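Local coordinates for protein cruciform cutting endonuclease 1, mitochondrial (Schizosaccharomyces pombe, PDB 1KCF) that resolves four-way Holliday junctions in mitochondrial DNA as a homodimeric, magnesium-dependent endonuclease that cleaves at the point of strand exchange, at residues G48-F56 and I67-T76; S190-L198 and K225-S236. All coordinates share one frame; numbering follows the deposited sequence.

Contact 1: G48-F56 and I67-T76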
loop_
_atom_site.group_PDB
_atom_site.type_symbol
_atom_site.label_atom_id
_atom_site.label_comp_id
_atom_site.label_asym_id
_atom_site.label_seq_id
_atom_site.Cartn_x
_atom_site.Cartn_y
_atom_site.Cartn_z
ATOM N N GLY A 48 8.787 -7.614 5.745
ATOM C CA GLY A 48 9.693 -8.234 4.802
ATOM C C GLY A 48 8.894 -9.342 4.148
ATOM O O GLY A 48 7.864 -9.750 4.682
ATOM N N ILE A 49 9.335 -9.829 2.999
ATOM C CA ILE A 49 8.603 -10.900 2.339
ATOM C C ILE A 49 9.290 -12.239 2.582
ATOM O O ILE A 49 8.666 -13.184 3.059
ATOM C CB ILE A 49 8.469 -10.626 0.827
ATOM C CG1 ILE A 49 7.662 -9.340 0.620
ATOM C CG2 ILE A 49 7.777 -11.794 0.137
ATOM C CD1 ILE A 49 7.528 -8.908 -0.823
ATOM N N LYS A 50 10.581 -12.315 2.283
ATOM C CA LYS A 50 11.301 -13.562 2.488
ATOM C C LYS A 50 11.802 -13.698 3.919
ATOM O O LYS A 50 12.273 -14.764 4.319
ATOM C CB LYS A 50 12.450 -13.681 1.480
ATOM C CG LYS A 50 11.948 -13.771 0.037
ATOM C CD LYS A 50 13.055 -14.078 -0.953
ATOM C CE LYS A 50 12.498 -14.153 -2.375
ATOM N NZ LYS A 50 13.541 -14.499 -3.385
ATOM N N ASN A 51 11.695 -12.620 4.692
ATOM C CA ASN A 51 12.109 -12.650 6.089
ATOM C C ASN A 51 11.147 -11.855 6.968
ATOM O O ASN A 51 11.552 -10.995 7.759
ATOM C CB ASN A 51 13.540 -12.124 6.263
ATOM C CG ASN A 51 13.682 -10.663 5.900
ATOM O OD1 ASN A 51 14.681 -10.031 6.240
ATOM N ND2 ASN A 51 12.694 -10.119 5.199
ATOM N N PHE A 52 9.861 -12.145 6.808
ATOM C CA PHE A 52 8.821 -11.499 7.594
ATOM C C PHE A 52 9.054 -11.966 9.022
ATOM O O PHE A 52 9.178 -13.161 9.275
ATOM C CB PHE A 52 7.442 -11.960 7.111
ATOM C CG PHE A 52 6.290 -11.355 7.871
ATOM C CD1 PHE A 52 5.813 -10.089 7.550
ATOM C CD2 PHE A 52 5.676 -12.059 8.900
ATOM C CE1 PHE A 52 4.738 -9.534 8.245
ATOM C CE2 PHE A 52 4.604 -11.515 9.601
ATOM C CZ PHE A 52 4.130 -10.250 9.273
ATOM N N SER A 53 9.138 -11.033 9.957
ATOM C CA SER A 53 9.354 -11.412 11.342
ATOM C C SER A 53 8.293 -10.784 12.237
ATOM O O SER A 53 7.823 -9.684 11.968
ATOM C CB SER A 53 10.744 -10.978 11.804
ATOM O OG SER A 53 10.992 -11.423 13.126
ATOM N N TYR A 54 7.918 -11.493 13.296
ATOM C CA TYR A 54 6.914 -10.988 14.222
ATOM C C TYR A 54 7.179 -11.506 15.628
ATOM O O TYR A 54 7.778 -12.567 15.812
ATOM C CB TYR A 54 5.514 -11.418 13.765
ATOM C CG TYR A 54 5.247 -12.901 13.903
ATOM C CD1 TYR A 54 4.854 -13.446 15.125
ATOM C CD2 TYR A 54 5.407 -13.765 12.817
ATOM C CE1 TYR A 54 4.628 -14.812 15.270
ATOM C CE2 TYR A 54 5.184 -15.133 12.949
ATOM C CZ TYR A 54 4.794 -15.651 14.180
ATOM O OH TYR A 54 4.567 -17.004 14.328
ATOM N N CYS A 55 6.745 -10.735 16.617
ATOM C CA CYS A 55 6.893 -11.105 18.019
ATOM C C CYS A 55 5.591 -10.690 18.697
ATOM O O CYS A 55 5.218 -9.515 18.676
ATOM C CB CYS A 55 8.082 -10.370 18.653
ATOM S SG CYS A 55 8.530 -10.932 20.339
ATOM N N PHE A 56 4.889 -11.657 19.272
ATOM C CA PHE A 56 3.622 -11.388 19.945
ATOM C C PHE A 56 3.895 -11.516 21.439
ATOM O O PHE A 56 4.283 -12.582 21.915
ATOM C CB PHE A 56 2.571 -12.404 19.476
ATOM C CG PHE A 56 1.181 -12.142 19.994
ATOM C CD1 PHE A 56 0.603 -10.883 19.883
ATOM C CD2 PHE A 56 0.437 -13.169 20.571
ATOM C CE1 PHE A 56 -0.693 -10.645 20.338
ATOM C CE2 PHE A 56 -0.862 -12.942 21.028
ATOM C CZ PHE A 56 -1.426 -11.674 20.910
ATOM N N ILE A 67 6.822 -13.220 26.077
ATOM C CA ILE A 67 6.657 -13.587 24.680
ATOM C C ILE A 67 5.733 -14.793 24.524
ATOM O O ILE A 67 5.939 -15.829 25.155
ATOM C CB ILE A 67 8.030 -13.898 24.045
ATOM C CG1 ILE A 67 8.871 -12.614 24.006
ATOM C CG2 ILE A 67 7.848 -14.499 22.655
ATOM C CD1 ILE A 67 10.243 -12.770 23.401
ATOM N N HIS A 68 4.713 -14.652 23.682
ATOM C CA HIS A 68 3.759 -15.729 23.437
ATOM C C HIS A 68 4.117 -16.484 22.157
ATOM O O HIS A 68 4.094 -17.718 22.109
ATOM C CB HIS A 68 2.346 -15.162 23.294
ATOM C CG HIS A 68 1.928 -14.276 24.426
ATOM N ND1 HIS A 68 1.890 -14.706 25.733
ATOM C CD2 HIS A 68 1.513 -12.987 24.440
ATOM C CE1 HIS A 68 1.468 -13.721 26.506
ATOM N NE2 HIS A 68 1.233 -12.666 25.746
ATOM N N ASN A 69 4.426 -15.729 21.112
ATOM C CA ASN A 69 4.789 -16.309 19.829
ATOM C C ASN A 69 5.900 -15.468 19.245
ATOM O O ASN A 69 5.932 -14.250 19.431
ATOM C CB ASN A 69 3.592 -16.337 18.889
ATOM C CG ASN A 69 2.454 -17.168 19.433
ATOM O OD1 ASN A 69 1.626 -16.680 20.200
ATOM N ND2 ASN A 69 2.418 -18.443 19.054
ATOM N N TRP A 70 6.799 -16.114 18.517
ATOM C CA TRP A 70 7.949 -15.415 17.976
ATOM C C TRP A 70 8.508 -16.207 16.809
ATOM O O TRP A 70 8.820 -17.390 16.957
ATOM C CB TRP A 70 8.969 -15.301 19.106
ATOM C CG TRP A 70 10.139 -14.446 18.858
ATOM C CD1 TRP A 70 10.247 -13.440 17.948
ATOM C CD2 TRP A 70 11.366 -14.460 19.593
ATOM N NE1 TRP A 70 11.464 -12.821 18.073
ATOM C CE2 TRP A 70 12.172 -13.428 19.075
ATOM C CE3 TRP A 70 11.860 -15.248 20.643
ATOM C CZ2 TRP A 70 13.452 -13.155 19.568
ATOM C CZ3 TRP A 70 13.136 -14.976 21.138
ATOM C CH2 TRP A 70 13.916 -13.938 20.598
ATOM N N SER A 71 8.637 -15.566 15.651
ATOM C CA SER A 71 9.147 -16.270 14.483
ATOM C C SER A 71 9.502 -15.373 13.299
ATOM O O SER A 71 9.124 -14.196 13.244
ATOM C CB SER A 71 8.111 -17.312 14.034
ATOM O OG SER A 71 8.591 -18.110 12.969
ATOM N N VAL A 72 10.247 -15.951 12.360
ATOM C CA VAL A 72 10.653 -15.280 11.130
ATOM C C VAL A 72 10.249 -16.237 10.016
ATOM O O VAL A 72 10.607 -17.415 10.039
ATOM C CB VAL A 72 12.170 -15.035 11.081
ATOM C CG1 VAL A 72 12.575 -14.579 9.697
ATOM C CG2 VAL A 72 12.550 -13.973 12.097
ATOM N N GLU A 73 9.506 -15.730 9.042
ATOM C CA GLU A 73 9.014 -16.572 7.964
ATOM C C GLU A 73 9.361 -16.069 6.574
ATOM O O GLU A 73 9.587 -14.884 6.364
ATOM C CB GLU A 73 7.492 -16.688 8.073
ATOM C CG GLU A 73 6.994 -17.052 9.461
ATOM C CD GLU A 73 7.288 -18.488 9.827
ATOM O OE1 GLU A 73 7.069 -18.857 11.001
ATOM O OE2 GLU A 73 7.727 -19.248 8.939
ATOM N N ASN A 74 9.397 -17.000 5.630
ATOM C CA ASN A 74 9.667 -16.682 4.239
ATOM C C ASN A 74 8.336 -16.947 3.552
ATOM O O ASN A 74 7.980 -18.096 3.296
ATOM C CB ASN A 74 10.758 -17.595 3.682
ATOM C CG ASN A 74 11.116 -17.266 2.242
ATOM O OD1 ASN A 74 12.211 -17.581 1.778
ATOM N ND2 ASN A 74 10.190 -16.635 1.528
ATOM N N LEU A 75 7.600 -15.872 3.281
ATOM C CA LEU A 75 6.281 -15.952 2.665
ATOM C C LEU A 75 6.273 -16.485 1.231
ATOM O O LEU A 75 5.225 -16.548 0.593
ATOM C CB LEU A 75 5.617 -14.570 2.721
ATOM C CG LEU A 75 5.623 -13.901 4.107
ATOM C CD1 LEU A 75 4.869 -12.578 4.058
ATOM C CD2 LEU A 75 4.986 -14.831 5.133
ATOM N N THR A 76 7.440 -16.875 0.730
ATOM C CA THR A 76 7.560 -17.407 -0.624
ATOM C C THR A 76 7.586 -18.933 -0.611
ATOM O O THR A 76 7.297 -19.578 -1.620
ATOM C CB THR A 76 8.848 -16.886 -1.311
ATOM O OG1 THR A 76 8.682 -15.501 -1.637
ATOM C CG2 THR A 76 9.142 -17.667 -2.580
HETATM O O HOH W 1 4.750 -18.458 12.087
HETATM O O HOH W 2 4.258 -18.743 16.366
#
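Phe52–Phe56 and Asn69–Glu73 pair as antiparallel strands whose axes come within 4.5 Å at 172°, forming a beta hairpin of the RNase H-like sheet found in RuvC-family resolvases. Phe52, Tyr54 and Phe56 form hydrogen-bonded pairs with Glu73, Ser71 and Asn69, and beyond the strand end Leu75 N still donates to Ile49 O. At the other end a classic beta bulge sets His68 and Asn69 both against Phe56, whose carbonyl O takes both of their N-H groups.

On the face carrying Phe52, Tyr54 and Phe56, the tyrosine leans over its cross-strand partner. With CG lodged between its own backbone N and carbonyl carbon (chi1 70°), the ring lies over Ser71, which covers one ring face with its backbone while Ser71 CB approaches Tyr54 OH to 3.6 Å. Asn69 CB and Glu73 CG meet the ring at its edge. The phenyl of Phe56 is turned obliquely to the His68 imidazole, and Leu75 CG packs 4.0 Å from Phe52 CB. Helix 91-109 covers this face, Phe109 meeting both Tyr54 and Phe56.

The other face carries Ser53, Cys55, Val72 and Trp70. Cys55 SG sits over the indole, 4.1 Å from the centroid of the five-membered ring of Trp70, and Ile67 CD1 also touches this sulfur. Val72 CG2 presses on Ser53 OG, a hydroxyl hydrogen-bonded to Ser231 OG and Asp227 O of helix 224-253, close to the metal-binding Asp46.

Back on the tyrosine face, two waters grip Tyr54 OH in the ring plane: one donates to Glu73 OE1, the other accepts from Asn69 ND2, while Ser71 OG donates to the same Glu73 OE1 at 2.6 Å from above the carboxylate plane.

Contact 2: S190-L198 and K225-S236. With SO4 (sulfate ion), chain C.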
loop_
_atom_site.group_PDB
_atom_site.type_symbol
_atom_site.label_atom_id
_atom_site.label_comp_id
_atom_site.label_asym_id
_atom_site.label_seq_id
_atom_site.Cartn_x
_atom_site.Cartn_y
_atom_site.Cartn_z
ATOM N N SER A 190 25.396 -6.136 19.356
ATOM C CA SER A 190 24.552 -6.545 18.243
ATOM C C SER A 190 23.139 -6.792 18.776
ATOM O O SER A 190 22.950 -6.982 19.975
ATOM C CB SER A 190 25.095 -7.827 17.606
ATOM O OG SER A 190 24.898 -8.941 18.457
ATOM N N ARG A 191 22.154 -6.778 17.883
ATOM C CA ARG A 191 20.762 -7.008 18.266
ATOM C C ARG A 191 20.602 -8.364 18.955
ATOM O O ARG A 191 19.909 -8.474 19.962
ATOM C CB ARG A 191 19.865 -6.922 17.031
ATOM C CG ARG A 191 19.794 -5.523 16.429
ATOM C CD ARG A 191 19.184 -5.540 15.033
ATOM N NE ARG A 191 19.999 -6.317 14.104
ATOM C CZ ARG A 191 19.600 -6.708 12.899
ATOM N NH1 ARG A 191 18.386 -6.397 12.466
ATOM N NH2 ARG A 191 20.412 -7.416 12.127
ATOM N N VAL A 192 21.255 -9.388 18.412
ATOM C CA VAL A 192 21.200 -10.733 18.986
ATOM C C VAL A 192 21.742 -10.739 20.414
ATOM O O VAL A 192 21.175 -11.374 21.301
ATOM C CB VAL A 192 22.013 -11.727 18.125
ATOM C CG1 VAL A 192 22.279 -13.011 18.899
ATOM C CG2 VAL A 192 21.250 -12.037 16.846
ATOM N N GLN A 193 22.843 -10.028 20.634
ATOM C CA GLN A 193 23.448 -9.952 21.958
ATOM C C GLN A 193 22.566 -9.183 22.933
ATOM O O GLN A 193 22.492 -9.524 24.114
ATOM C CB GLN A 193 24.824 -9.287 21.881
ATOM C CG GLN A 193 25.988 -10.257 22.026
ATOM C CD GLN A 193 25.912 -11.075 23.310
ATOM O OE1 GLN A 193 25.931 -10.527 24.416
ATOM N NE2 GLN A 193 25.820 -12.395 23.165
ATOM N N MET A 194 21.903 -8.139 22.446
ATOM C CA MET A 194 21.028 -7.356 23.309
ATOM C C MET A 194 19.876 -8.216 23.809
ATOM O O MET A 194 19.547 -8.184 24.990
ATOM C CB MET A 194 20.478 -6.133 22.570
ATOM C CG MET A 194 21.534 -5.109 22.200
ATOM S SD MET A 194 20.836 -3.507 21.712
ATOM C CE MET A 194 20.590 -3.751 19.976
ATOM N N VAL A 195 19.270 -8.990 22.911
ATOM C CA VAL A 195 18.156 -9.852 23.278
ATOM C C VAL A 195 18.614 -10.969 24.197
ATOM O O VAL A 195 17.928 -11.312 25.159
ATOM C CB VAL A 195 17.489 -10.472 22.036
ATOM C CG1 VAL A 195 16.419 -11.479 22.463
ATOM C CG2 VAL A 195 16.868 -9.370 21.189
ATOM N N LYS A 196 19.775 -11.535 23.893
ATOM C CA LYS A 196 20.337 -12.610 24.702
ATOM C C LYS A 196 20.522 -12.103 26.127
ATOM O O LYS A 196 20.275 -12.819 27.099
ATOM C CB LYS A 196 21.682 -13.054 24.118
ATOM C CG LYS A 196 22.378 -14.130 24.923
ATOM C CD LYS A 196 23.647 -14.596 24.234
ATOM C CE LYS A 196 24.388 -15.610 25.093
ATOM N NZ LYS A 196 25.576 -16.175 24.392
ATOM N N GLU A 197 20.948 -10.852 26.245
ATOM C CA GLU A 197 21.158 -10.236 27.546
ATOM C C GLU A 197 19.817 -10.052 28.245
ATOM O O GLU A 197 19.677 -10.343 29.431
ATOM C CB GLU A 197 21.841 -8.882 27.374
ATOM C CG GLU A 197 22.155 -8.181 28.679
ATOM C CD GLU A 197 22.793 -6.827 28.464
ATOM O OE1 GLU A 197 23.754 -6.746 27.669
ATOM O OE2 GLU A 197 22.336 -5.848 29.093
ATOM N N LEU A 198 18.832 -9.563 27.499
ATOM C CA LEU A 198 17.501 -9.346 28.048
ATOM C C LEU A 198 16.910 -10.648 28.575
ATOM O O LEU A 198 16.271 -10.665 29.624
ATOM C CB LEU A 198 16.582 -8.742 26.980
ATOM C CG LEU A 198 16.904 -7.288 26.631
ATOM C CD1 LEU A 198 16.036 -6.814 25.478
ATOM C CD2 LEU A 198 16.680 -6.422 27.860
ATOM N N LYS A 225 18.268 -15.691 13.709
ATOM C CA LYS A 225 18.357 -15.095 15.039
ATOM C C LYS A 225 18.322 -13.571 14.963
ATOM O O LYS A 225 17.691 -12.911 15.791
ATOM C CB LYS A 225 19.656 -15.533 15.722
ATOM C CG LYS A 225 19.765 -17.023 15.990
ATOM C CD LYS A 225 19.471 -17.353 17.443
ATOM C CE LYS A 225 20.535 -16.781 18.362
ATOM N NZ LYS A 225 20.352 -17.235 19.772
ATOM N N ASP A 226 19.011 -13.014 13.973
ATOM C CA ASP A 226 19.062 -11.571 13.798
ATOM C C ASP A 226 17.686 -11.009 13.471
ATOM O O ASP A 226 17.294 -9.974 14.002
ATOM C CB ASP A 226 20.048 -11.219 12.687
ATOM C CG ASP A 226 21.447 -11.727 12.978
ATOM O OD1 ASP A 226 22.195 -11.032 13.698
ATOM O OD2 ASP A 226 21.790 -12.835 12.505
ATOM N N ASP A 227 16.947 -11.693 12.605
ATOM C CA ASP A 227 15.623 -11.225 12.236
ATOM C C ASP A 227 14.641 -11.359 13.399
ATOM O O ASP A 227 13.802 -10.483 13.603
ATOM C CB ASP A 227 15.110 -11.974 11.002
ATOM C CG ASP A 227 15.932 -11.670 9.752
ATOM O OD1 ASP A 227 16.710 -10.692 9.775
ATOM O OD2 ASP A 227 15.798 -12.397 8.743
ATOM N N MET A 228 14.755 -12.442 14.168
ATOM C CA MET A 228 13.873 -12.654 15.316
ATOM C C MET A 228 14.179 -11.632 16.404
ATOM O O MET A 228 13.278 -11.111 17.060
ATOM C CB MET A 228 14.060 -14.057 15.910
ATOM C CG MET A 228 13.650 -15.210 15.010
ATOM S SD MET A 228 13.576 -16.767 15.930
ATOM C CE MET A 228 15.281 -17.211 16.014
ATOM N N ALA A 229 15.463 -11.365 16.602
ATOM C CA ALA A 229 15.890 -10.413 17.613
ATOM C C ALA A 229 15.330 -9.047 17.256
ATOM O O ALA A 229 14.910 -8.288 18.128
ATOM C CB ALA A 229 17.413 -10.361 17.677
ATOM N N ASP A 230 15.302 -8.746 15.964
ATOM C CA ASP A 230 14.791 -7.464 15.509
ATOM C C ASP A 230 13.345 -7.235 15.958
ATOM O O ASP A 230 13.040 -6.212 16.572
ATOM C CB ASP A 230 14.881 -7.367 13.990
ATOM C CG ASP A 230 15.111 -5.950 13.516
ATOM O OD1 ASP A 230 16.199 -5.409 13.813
ATOM O OD2 ASP A 230 14.210 -5.375 12.862
ATOM N N SER A 231 12.454 -8.179 15.664
ATOM C CA SER A 231 11.059 -8.012 16.063
ATOM C C SER A 231 10.893 -8.030 17.582
ATOM O O SER A 231 10.016 -7.357 18.123
ATOM C CB SER A 231 10.165 -9.087 15.419
ATOM O OG SER A 231 10.507 -10.393 15.852
ATOM N N ALA A 232 11.732 -8.797 18.274
ATOM C CA ALA A 232 11.647 -8.867 19.729
ATOM C C ALA A 232 12.035 -7.518 20.342
ATOM O O ALA A 232 11.459 -7.095 21.342
ATOM C CB ALA A 232 12.556 -9.973 20.260
ATOM N N LEU A 233 13.010 -6.842 19.742
ATOM C CA LEU A 233 13.446 -5.537 20.245
ATOM C C LEU A 233 12.403 -4.472 19.947
ATOM O O LEU A 233 12.299 -3.476 20.667
ATOM C CB LEU A 233 14.784 -5.133 19.625
ATOM C CG LEU A 233 16.013 -5.929 20.068
ATOM C CD1 LEU A 233 17.170 -5.624 19.143
ATOM C CD2 LEU A 233 16.360 -5.578 21.509
ATOM N N ILE A 234 11.632 -4.679 18.886
ATOM C CA ILE A 234 10.583 -3.735 18.527
ATOM C C ILE A 234 9.476 -3.798 19.579
ATOM O O ILE A 234 9.135 -2.787 20.193
ATOM C CB ILE A 234 9.989 -4.063 17.136
ATOM C CG1 ILE A 234 10.996 -3.701 16.038
ATOM C CG2 ILE A 234 8.686 -3.310 16.926
ATOM C CD1 ILE A 234 10.539 -4.092 14.635
ATOM N N ALA A 235 8.932 -4.995 19.787
ATOM C CA ALA A 235 7.858 -5.204 20.756
ATOM C C ALA A 235 8.266 -4.833 22.177
ATOM O O ALA A 235 7.611 -4.009 22.816
ATOM C CB ALA A 235 7.399 -6.655 20.723
ATOM N N SER A 236 9.340 -5.444 22.673
ATOM C CA SER A 236 9.789 -5.168 24.032
ATOM C C SER A 236 10.181 -3.706 24.198
ATOM O O SER A 236 9.940 -3.107 25.248
ATOM C CB SER A 236 10.963 -6.076 24.414
ATOM O OG SER A 236 12.129 -5.770 23.673
HETATM S S SO4 C . 23.710 -6.008 14.364
HETATM O O1 SO4 C . 22.649 -6.618 15.186
HETATM O O2 SO4 C . 24.059 -4.692 14.933
HETATM O O3 SO4 C . 24.894 -6.887 14.364
HETATM O O4 SO4 C . 23.231 -5.835 12.979
HETATM O O HOH W 3 22.399 -9.406 15.704
#
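Arg191 packs against residues 225-236 of helix 224-253 as a knob set among Asp226, Ala229, Asp230 and Leu233, while Leu233 returns the fit by lodging among Arg191, Met194, Val195 and Leu198. The helix axes approach to 8.7 Å and cross at 60°.

The arginine chain bends at chi3 (-63°), turning its guanidinium toward the acidic side of the facing helix. NH1 donates to Asp230 OD1 at 2.8 Å, a salt bridge in which the oxygen lies near the guanidinium plane but is met from above its own carboxylate, the two planes standing 79° apart. Asp226 O lies over one guanidinium face.

A sulfate, probably from the crystallisation liquor, sits at the N-terminal end of helix 191-200. Its O1 accepts from both Arg191 N, at 2.7 Å, and Arg191 NE; a water held by Val192 N joins the same oxygen to Asp226 OD1.

Farther along, the packing is apolar. Val195 CG2 wedges between Ala229 CB and Leu233 CG, 3.7 Å from each, and the Leu233 side chain crosses that of Arg191 at about a right angle, Leu233 CD1 lying 3.7 Å from Arg191 CB. Val192 CG2 instead rests against Asp226 OD1 at 3.4 Å. Trp215 of helix 209-217 covers Val192, Val195 and Ala229.

Asp230 belongs to the magnesium-binding site with Asp46, and its OD1 is also hydrogen-bonded to Tyr172 OH. Arg191 and Tyr172 thus hold one oxygen and fix the carboxylate's orientation, and the bound sulfate suggests that an anion such as a DNA phosphate could be accommodated beside it.

Contact 1 closes before contact 2 opens along the chain, yet their centres lie only 13 Å apart within the same RNase H-like domain. The hairpin supplies two adjacent strands of the mixed sheet, 52-59 beside strand 42-47 and 65-73 beside strand 204-206, and helix 224-253 of contact 2 crosses the sheet face opposite helix 91-109. Direct links join them: Trp70 NE1 lies 2.7 Å from Met228 O, probably hydrogen-bonded, and Val72 CG2 packs 3.4 Å from Met228 CG. Strand 42-47 with Asp46 runs beside contact 1, whereas Asp230 comes from contact 2, so the seam between sheet and helix brings together the two magnesium-binding carboxylates of the nuclease.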